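Local coordinates for protein histidine--tRNA ligase (Staphylococcus aureus, PDB 1QE0) that catalyses the ATP-dependent attachment of L-histidine to tRNA(His), releasing AMP and diphosphate, and works as a homodimeric class II aminoacyl-tRNA synthetase, at residues 150-158 and 313-324; 331-339 and 368-376. All coordinates share one frame; numbering follows the deposited sequence.

Interaction 1 (150-158 with 313-324) belongs to the class II catalytic domain, where the turn after helix 137-153 meets the last turns of helix 310-319. Interaction 2 (331-339 with 368-376) lies in the anticodon-binding domain, where a helix covers the first strand of that domain's sheet. Their centres are 37 Å apart and their nearest atoms about 16 Å, so they do not touch. They follow one another along the chain: helix 310-319 is succeeded by strand 332-336, and the residues between 324 and 331 lead from one domain to the other. The centre of interaction 1 lies about 13 Å from the centre of the chain, that of interaction 2 about 39 Å.

Interaction 1 (150-158 and 313-324); sequences IYQSFGLKH and LLLALEEEGIEL
The carboxylate oxygen OE1 of E320 takes two backbone N-H groups from the chain that follows helix 137-153. K157 N approaches OE1 nearly along its C-O direction at 3.0 Å, with an N-H...O angle of 159°, while H158 N makes a weak, longer bond to OE1 at 3.5 Å. The other oxygen, OE2, is bonded to N273, so both carboxylate oxygens have partners and the group's rotation is probably restricted. A glutamate suits this place because its bend at chi2 (-99°) turns the carboxylate toward the two N-H groups while its CH2 groups stay against leucine: E320 CG lies 3.7 Å from L156 CD1.

L156 is the apolar centre. Its two methyls divide the work, CD1 meeting L317 CD1 at 3.4 Å and CD2 meeting L313 CD1 at 3.6 Å; the fork of L156 lets one residue reach two leucines a helical turn apart. L313, with CG anti to its backbone N (chi1 169°), also spreads its branches, CD1 toward CD1 of the Y151 ring and CD2 to CE2 of the F154 ring at 3.8 Å. The F154 ring is further met by a methyl of L324.

Both helices finish in Schellman motifs, at G155 and G321, whose positive phi is readily adopted by glycine. Beyond G321 the chain turns back, placing I322 CD1 3.3 Å from G155 O and I322 CG2 beside F154 O.

Strand 265-272 backs this junction: M271 packs on L156, A316 and E320, and the backbone of H158 is hydrogen-bonded to that of D272. Q25 and Y21 of helix 13-33 touch F154 and L324, and L308 of strand 302-309 packs on Y151, so the two helix ends pack against both the catalytic-domain sheet and helix 13-33.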
loop_
_atom_site.group_PDB
_atom_site.type_symbol
_atom_site.label_atom_id
_atom_site.label_comp_id
_atom_site.label_asym_id
_atom_site.label_seq_id
_atom_site.Cartn_x
_atom_site.Cartn_y
_atom_site.Cartn_z
ATOM N N ILE A 150 8.259 5.105 -13.210
ATOM C CA ILE A 150 7.458 5.460 -12.030
ATOM C C ILE A 150 7.143 6.948 -11.987
ATOM O O ILE A 150 5.974 7.348 -12.086
ATOM C CB ILE A 150 8.152 5.031 -10.711
ATOM C CG1 ILE A 150 8.018 3.520 -10.547
ATOM C CG2 ILE A 150 7.565 5.766 -9.510
ATOM C CD1 ILE A 150 9.000 2.927 -9.566
ATOM N N TYR A 151 8.201 7.755 -11.905
ATOM C CA TYR A 151 8.084 9.198 -11.824
ATOM C C TYR A 151 7.464 9.832 -13.049
ATOM O O TYR A 151 6.666 10.763 -12.929
ATOM C CB TYR A 151 9.427 9.810 -11.534
ATOM C CG TYR A 151 9.894 9.470 -10.176
ATOM C CD1 TYR A 151 9.458 10.187 -9.086
ATOM C CD2 TYR A 151 10.766 8.449 -9.971
ATOM C CE1 TYR A 151 9.892 9.895 -7.812
ATOM C CE2 TYR A 151 11.217 8.139 -8.698
ATOM C CZ TYR A 151 10.777 8.870 -7.623
ATOM O OH TYR A 151 11.247 8.587 -6.362
ATOM N N GLN A 152 7.793 9.343 -14.232
ATOM C CA GLN A 152 7.180 9.931 -15.410
ATOM C C GLN A 152 5.707 9.587 -15.481
ATOM O O GLN A 152 4.929 10.332 -16.040
ATOM C CB GLN A 152 7.867 9.469 -16.685
ATOM C CG GLN A 152 9.328 9.906 -16.822
ATOM C CD GLN A 152 9.855 9.675 -18.222
ATOM O OE1 GLN A 152 9.693 8.586 -18.785
ATOM N NE2 GLN A 152 10.469 10.698 -18.806
ATOM N N SER A 153 5.290 8.498 -14.860
ATOM C CA SER A 153 3.893 8.134 -14.951
ATOM C C SER A 153 3.015 9.147 -14.221
ATOM O O SER A 153 1.810 9.238 -14.460
ATOM C CB SER A 153 3.654 6.689 -14.453
ATOM O OG SER A 153 3.880 6.495 -13.062
ATOM N N PHE A 154 3.624 9.907 -13.323
ATOM C CA PHE A 154 2.864 10.871 -12.560
ATOM C C PHE A 154 2.889 12.242 -13.189
ATOM O O PHE A 154 2.263 13.160 -12.679
ATOM C CB PHE A 154 3.383 10.933 -11.124
ATOM C CG PHE A 154 3.031 9.730 -10.307
ATOM C CD1 PHE A 154 1.707 9.521 -9.896
ATOM C CD2 PHE A 154 4.001 8.802 -9.958
ATOM C CE1 PHE A 154 1.353 8.419 -9.149
ATOM C CE2 PHE A 154 3.666 7.683 -9.201
ATOM C CZ PHE A 154 2.334 7.487 -8.794
ATOM N N GLY A 155 3.662 12.394 -14.255
ATOM C CA GLY A 155 3.747 13.670 -14.941
ATOM C C GLY A 155 4.918 14.556 -14.561
ATOM O O GLY A 155 5.029 15.680 -15.057
ATOM N N LEU A 156 5.762 14.098 -13.641
ATOM C CA LEU A 156 6.919 14.883 -13.233
ATOM C C LEU A 156 7.715 15.082 -14.481
ATOM O O LEU A 156 7.724 14.223 -15.355
ATOM C CB LEU A 156 7.749 14.146 -12.215
ATOM C CG LEU A 156 7.473 14.436 -10.745
ATOM C CD1 LEU A 156 6.454 15.532 -10.602
ATOM C CD2 LEU A 156 7.057 13.160 -10.028
ATOM N N LYS A 157 8.426 16.193 -14.559
ATOM C CA LYS A 157 9.146 16.451 -15.775
ATOM C C LYS A 157 10.546 16.956 -15.734
ATOM O O LYS A 157 11.214 16.912 -16.759
ATOM C CB LYS A 157 8.329 17.388 -16.649
ATOM C CG LYS A 157 7.785 16.760 -17.915
ATOM C CD LYS A 157 6.631 17.607 -18.397
ATOM C CE LYS A 157 5.423 17.437 -17.485
ATOM N NZ LYS A 157 4.571 16.408 -18.079
ATOM N N HIS A 158 11.016 17.497 -14.625
ATOM C CA HIS A 158 12.393 17.990 -14.660
ATOM C C HIS A 158 13.333 17.024 -13.961
ATOM O O HIS A 158 14.138 17.389 -13.095
ATOM C CB HIS A 158 12.473 19.452 -14.171
ATOM C CG HIS A 158 11.850 20.432 -15.131
ATOM N ND1 HIS A 158 11.457 20.084 -16.412
ATOM C CD2 HIS A 158 11.583 21.758 -15.017
ATOM C CE1 HIS A 158 10.984 21.146 -17.041
ATOM N NE2 HIS A 158 11.054 22.172 -16.214
ATOM N N LEU A 313 7.840 12.087 -3.243
ATOM C CA LEU A 313 7.161 12.028 -4.537
ATOM C C LEU A 313 5.987 12.989 -4.505
ATOM O O LEU A 313 5.824 13.824 -5.408
ATOM C CB LEU A 313 6.692 10.609 -4.819
ATOM C CG LEU A 313 5.754 10.367 -5.987
ATOM C CD1 LEU A 313 6.300 10.969 -7.243
ATOM C CD2 LEU A 313 5.545 8.880 -6.165
ATOM N N LEU A 314 5.224 12.915 -3.412
ATOM C CA LEU A 314 4.075 13.786 -3.180
ATOM C C LEU A 314 4.505 15.264 -3.289
ATOM O O LEU A 314 3.932 16.035 -4.057
ATOM C CB LEU A 314 3.486 13.508 -1.794
ATOM C CG LEU A 314 2.085 12.872 -1.703
ATOM C CD1 LEU A 314 1.377 12.929 -3.026
ATOM C CD2 LEU A 314 2.146 11.447 -1.223
ATOM N N LEU A 315 5.573 15.627 -2.590
ATOM C CA LEU A 315 6.084 17.002 -2.592
ATOM C C LEU A 315 6.579 17.448 -3.972
ATOM O O LEU A 315 6.475 18.624 -4.324
ATOM C CB LEU A 315 7.217 17.117 -1.578
ATOM C CG LEU A 315 7.499 18.441 -0.878
ATOM C CD1 LEU A 315 8.965 18.757 -1.080
ATOM C CD2 LEU A 315 6.598 19.571 -1.385
ATOM N N ALA A 316 7.122 16.504 -4.742
ATOM C CA ALA A 316 7.626 16.773 -6.084
ATOM C C ALA A 316 6.459 17.200 -6.927
ATOM O O ALA A 316 6.564 18.175 -7.675
ATOM C CB ALA A 316 8.244 15.525 -6.677
ATOM N N LEU A 317 5.348 16.465 -6.820
ATOM C CA LEU A 317 4.159 16.802 -7.600
ATOM C C LEU A 317 3.711 18.215 -7.234
ATOM O O LEU A 317 3.328 19.003 -8.096
ATOM C CB LEU A 317 3.014 15.809 -7.353
ATOM C CG LEU A 317 2.841 14.467 -8.089
ATOM C CD1 LEU A 317 3.423 14.512 -9.487
ATOM C CD2 LEU A 317 3.469 13.361 -7.317
ATOM N N GLU A 318 3.786 18.526 -5.944
ATOM C CA GLU A 318 3.405 19.825 -5.416
ATOM C C GLU A 318 4.240 20.913 -6.096
ATOM O O GLU A 318 3.686 21.768 -6.818
ATOM C CB GLU A 318 3.677 19.861 -3.919
ATOM C CG GLU A 318 2.531 20.287 -3.039
ATOM C CD GLU A 318 2.994 20.473 -1.598
ATOM O OE1 GLU A 318 3.562 21.552 -1.285
ATOM O OE2 GLU A 318 2.833 19.531 -0.782
ATOM N N GLU A 319 5.564 20.858 -5.895
ATOM C CA GLU A 319 6.484 21.843 -6.468
ATOM C C GLU A 319 6.354 22.000 -7.970
ATOM O O GLU A 319 6.582 23.082 -8.485
ATOM C CB GLU A 319 7.937 21.512 -6.138
ATOM C CG GLU A 319 8.260 21.290 -4.671
ATOM C CD GLU A 319 8.101 22.520 -3.797
ATOM O OE1 GLU A 319 7.256 23.379 -4.107
ATOM O OE2 GLU A 319 8.804 22.616 -2.766
ATOM N N GLU A 320 6.056 20.911 -8.673
ATOM C CA GLU A 320 5.904 20.954 -10.118
ATOM C C GLU A 320 4.510 21.429 -10.457
ATOM O O GLU A 320 4.167 21.597 -11.624
ATOM C CB GLU A 320 6.148 19.576 -10.741
ATOM C CG GLU A 320 7.567 19.025 -10.519
ATOM C CD GLU A 320 8.524 19.219 -11.710
ATOM O OE1 GLU A 320 8.293 18.583 -12.780
ATOM O OE2 GLU A 320 9.514 19.983 -11.544
ATOM N N GLY A 321 3.697 21.625 -9.433
ATOM C CA GLY A 321 2.345 22.082 -9.647
ATOM C C GLY A 321 1.537 21.033 -10.361
ATOM O O GLY A 321 0.948 21.287 -11.406
ATOM N N ILE A 322 1.512 19.836 -9.805
ATOM C CA ILE A 322 0.750 18.758 -10.420
ATOM C C ILE A 322 -0.404 18.291 -9.527
ATOM O O ILE A 322 -0.331 18.319 -8.275
ATOM C CB ILE A 322 1.677 17.596 -10.834
ATOM C CG1 ILE A 322 2.738 18.141 -11.813
ATOM C CG2 ILE A 322 0.874 16.434 -11.411
ATOM C CD1 ILE A 322 3.600 17.112 -12.483
ATOM N N GLU A 323 -1.511 17.988 -10.200
ATOM C CA GLU A 323 -2.728 17.517 -9.552
ATOM C C GLU A 323 -3.025 16.095 -10.032
ATOM O O GLU A 323 -2.792 15.754 -11.191
ATOM C CB GLU A 323 -3.894 18.454 -9.868
ATOM N N LEU A 324 -3.500 15.263 -9.118
ATOM C CA LEU A 324 -3.801 13.869 -9.412
ATOM C C LEU A 324 -5.279 13.732 -9.695
ATOM O O LEU A 324 -6.066 14.437 -9.090
ATOM C CB LEU A 324 -3.429 13.018 -8.197
ATOM C CG LEU A 324 -1.973 13.213 -7.790
ATOM C CD1 LEU A 324 -1.740 12.787 -6.352
ATOM C CD2 LEU A 324 -1.078 12.456 -8.753
#

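Interaction 2 (331-339 and 368-376); sequences DLFIVTMGD and IKGQMKQAD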
loop_
_atom_site.group_PDB
_atom_site.type_symbol
_atom_site.label_atom_id
_atom_site.label_comp_id
_atom_site.label_asym_id
_atom_site.label_seq_id
_atom_site.Cartn_x
_atom_site.Cartn_y
_atom_site.Cartn_z
ATOM N N ASP A 331 -21.561 10.913 -5.318
ATOM C CA ASP A 331 -22.438 10.949 -6.489
ATOM C C ASP A 331 -23.824 11.515 -6.229
ATOM O O ASP A 331 -24.345 12.200 -7.063
ATOM C CB ASP A 331 -22.674 9.558 -7.047
ATOM C CG ASP A 331 -21.692 9.183 -8.074
ATOM O OD1 ASP A 331 -20.746 8.448 -7.717
ATOM O OD2 ASP A 331 -21.885 9.605 -9.241
ATOM N N LEU A 332 -24.419 11.229 -5.078
ATOM C CA LEU A 332 -25.770 11.668 -4.804
ATOM C C LEU A 332 -25.982 11.947 -3.352
ATOM O O LEU A 332 -25.702 11.072 -2.532
ATOM C CB LEU A 332 -26.725 10.532 -5.139
ATOM C CG LEU A 332 -28.175 10.812 -5.542
ATOM C CD1 LEU A 332 -29.017 9.617 -5.151
ATOM C CD2 LEU A 332 -28.726 12.084 -4.911
ATOM N N PHE A 333 -26.471 13.141 -3.018
ATOM C CA PHE A 333 -26.785 13.416 -1.629
ATOM C C PHE A 333 -28.315 13.497 -1.514
ATOM O O PHE A 333 -28.980 14.166 -2.333
ATOM C CB PHE A 333 -26.101 14.659 -1.098
ATOM C CG PHE A 333 -26.211 14.802 0.405
ATOM C CD1 PHE A 333 -25.256 14.255 1.224
ATOM C CD2 PHE A 333 -27.278 15.486 0.989
ATOM C CE1 PHE A 333 -25.350 14.383 2.593
ATOM C CE2 PHE A 333 -27.376 15.619 2.375
ATOM C CZ PHE A 333 -26.411 15.069 3.179
ATOM N N ILE A 334 -28.865 12.725 -0.575
ATOM C CA ILE A 334 -30.308 12.653 -0.355
ATOM C C ILE A 334 -30.796 13.590 0.750
ATOM O O ILE A 334 -30.375 13.467 1.912
ATOM C CB ILE A 334 -30.714 11.205 -0.049
ATOM C CG1 ILE A 334 -30.370 10.318 -1.251
ATOM C CG2 ILE A 334 -32.177 11.103 0.242
ATOM C CD1 ILE A 334 -30.479 8.856 -0.959
ATOM N N VAL A 335 -31.630 14.555 0.336
ATOM C CA VAL A 335 -32.249 15.563 1.191
ATOM C C VAL A 335 -33.660 15.073 1.414
ATOM O O VAL A 335 -34.387 14.867 0.441
ATOM C CB VAL A 335 -32.358 16.883 0.457
ATOM C CG1 VAL A 335 -33.130 17.896 1.308
ATOM C CG2 VAL A 335 -30.974 17.382 0.079
ATOM N N THR A 336 -34.047 14.866 2.675
ATOM C CA THR A 336 -35.391 14.352 3.022
ATOM C C THR A 336 -36.240 15.282 3.887
ATOM O O THR A 336 -35.714 16.037 4.719
ATOM C CB THR A 336 -35.285 13.027 3.743
ATOM O OG1 THR A 336 -34.320 13.146 4.798
ATOM C CG2 THR A 336 -34.840 11.944 2.786
ATOM N N MET A 337 -37.556 15.211 3.701
ATOM C CA MET A 337 -38.489 16.050 4.451
ATOM C C MET A 337 -39.377 15.201 5.322
ATOM O O MET A 337 -40.232 14.475 4.829
ATOM C CB MET A 337 -39.363 16.863 3.499
ATOM C CG MET A 337 -38.581 17.634 2.460
ATOM S SD MET A 337 -37.221 18.468 3.233
ATOM C CE MET A 337 -38.007 19.982 3.645
ATOM N N GLY A 338 -39.170 15.272 6.623
ATOM C CA GLY A 338 -40.002 14.477 7.511
ATOM C C GLY A 338 -39.700 12.978 7.559
ATOM O O GLY A 338 -39.134 12.434 6.608
ATOM N N ASP A 339 -40.153 12.317 8.632
ATOM C CA ASP A 339 -39.921 10.889 8.896
ATOM C C ASP A 339 -40.169 9.890 7.812
ATOM O O ASP A 339 -39.309 9.051 7.570
ATOM C CB ASP A 339 -40.679 10.442 10.132
ATOM C CG ASP A 339 -40.227 11.167 11.372
ATOM O OD1 ASP A 339 -38.991 11.250 11.602
ATOM O OD2 ASP A 339 -41.113 11.670 12.103
ATOM N N ILE A 368 -33.395 22.279 4.988
ATOM C CA ILE A 368 -32.943 22.124 3.600
ATOM C C ILE A 368 -31.668 22.929 3.327
ATOM O O ILE A 368 -30.744 22.412 2.727
ATOM C CB ILE A 368 -33.960 22.654 2.532
ATOM C CG1 ILE A 368 -35.357 22.107 2.726
ATOM C CG2 ILE A 368 -33.539 22.254 1.110
ATOM C CD1 ILE A 368 -36.270 22.565 1.586
ATOM N N LYS A 369 -31.605 24.192 3.722
ATOM C CA LYS A 369 -30.399 24.957 3.437
ATOM C C LYS A 369 -29.191 24.197 3.948
ATOM O O LYS A 369 -28.212 24.035 3.231
ATOM C CB LYS A 369 -30.458 26.357 4.069
ATOM C CG LYS A 369 -29.265 27.256 3.722
ATOM C CD LYS A 369 -29.427 28.700 4.254
ATOM C CE LYS A 369 -28.315 29.645 3.710
ATOM N NZ LYS A 369 -28.409 31.114 4.106
ATOM N N GLY A 370 -29.344 23.614 5.135
ATOM C CA GLY A 370 -28.282 22.871 5.807
ATOM C C GLY A 370 -27.964 21.540 5.173
ATOM O O GLY A 370 -26.820 21.057 5.209
ATOM N N GLN A 371 -28.993 20.894 4.650
ATOM C CA GLN A 371 -28.774 19.645 3.970
ATOM C C GLN A 371 -28.100 19.960 2.639
ATOM O O GLN A 371 -27.074 19.360 2.315
ATOM C CB GLN A 371 -30.084 18.904 3.787
ATOM C CG GLN A 371 -30.491 18.152 5.050
ATOM C CD GLN A 371 -31.767 17.435 4.866
ATOM O OE1 GLN A 371 -31.894 16.649 3.947
ATOM N NE2 GLN A 371 -32.761 17.761 5.665
ATOM N N MET A 372 -28.630 20.948 1.915
ATOM C CA MET A 372 -28.075 21.378 0.637
ATOM C C MET A 372 -26.622 21.823 0.786
ATOM O O MET A 372 -25.795 21.572 -0.092
ATOM C CB MET A 372 -28.887 22.510 0.060
ATOM C CG MET A 372 -30.298 22.140 -0.277
ATOM S SD MET A 372 -30.474 20.996 -1.646
ATOM C CE MET A 372 -29.018 21.275 -2.609
ATOM N N LYS A 373 -26.299 22.488 1.885
ATOM C CA LYS A 373 -24.919 22.889 2.106
ATOM C C LYS A 373 -24.038 21.633 2.283
ATOM O O LYS A 373 -22.954 21.548 1.726
ATOM C CB LYS A 373 -24.810 23.797 3.343
ATOM C CG LYS A 373 -25.442 25.147 3.153
ATOM C CD LYS A 373 -25.188 26.060 4.331
ATOM C CE LYS A 373 -25.736 27.472 4.037
ATOM N NZ LYS A 373 -25.386 28.492 5.078
ATOM N N GLN A 374 -24.528 20.653 3.041
ATOM C CA GLN A 374 -23.787 19.430 3.303
ATOM C C GLN A 374 -23.544 18.738 1.985
ATOM O O GLN A 374 -22.411 18.310 1.687
ATOM C CB GLN A 374 -24.559 18.553 4.283
ATOM C CG GLN A 374 -23.921 17.198 4.631
ATOM C CD GLN A 374 -22.575 17.245 5.362
ATOM O OE1 GLN A 374 -22.097 18.288 5.811
ATOM N NE2 GLN A 374 -21.956 16.086 5.467
ATOM N N ALA A 375 -24.582 18.703 1.160
ATOM C CA ALA A 375 -24.459 18.107 -0.151
ATOM C C ALA A 375 -23.262 18.759 -0.830
ATOM O O ALA A 375 -22.354 18.071 -1.275
ATOM C CB ALA A 375 -25.709 18.351 -0.967
ATOM N N ASP A 376 -23.222 20.085 -0.789
ATOM C CA ASP A 376 -22.176 20.881 -1.413
ATOM C C ASP A 376 -20.824 20.635 -0.771
ATOM O O ASP A 376 -19.813 20.516 -1.464
ATOM C CB ASP A 376 -22.555 22.357 -1.306
ATOM C CG ASP A 376 -21.649 23.259 -2.092
ATOM O OD1 ASP A 376 -21.811 23.302 -3.335
ATOM O OD2 ASP A 376 -20.814 23.954 -1.456
#
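The alpha/beta fold of the anticodon-binding domain supplies this contact: helix 368-377 packs on one side of the mixed five-stranded sheet, running alongside strand 332-336. The axes of strand 332-336 and of the helical segment 368-376 approach to 8.6 Å and run antiparallel, at 173°, which lets successive helix turns meet alternate strand residues F333 and V335.

At one end F333 presents a ring face to the backbone of A375, whose CA sits 3.8 Å above the ring plane, toward its rim. The small alanine side chain lets the helix come this close, and F333 CB and A375 CB are 3.7 Å apart. F333 has its CG anti to the backbone N (chi1 -169°), which swings the ring toward the helix, its long axis steeply inclined to the helix direction, so that CZ reaches Q374 CG. The polar end of Q374 turns elsewhere: its NE2 is bonded to N99 of the second subunit, so this helix also faces the dimer partner.

In the middle, V335 CG2 is 4.0 Å from M372 SD, and CG1 lies against the amide of Q371. A beta-branched residue suits a strand and offers a methyl to each neighbour. At the far end M337, flexible and bent at chi2 and chi3, brings its CE to 3.5 Å from I368 CG1. Helix 338-353 covers the strand's other side, with L348 and L349 on I334.

Q371 is the polar member of this largely apolar contact. Its chain is extended beyond CG and spans the gap to the strand, and its NE2 is bonded to R366 O, which should help fix the amide's flip. OE1 accepts T336 N at 3.1 Å, the donor in the carbonyl plane on a lone pair (C=O...N angle 140°), with the N-H bent away from a straight line.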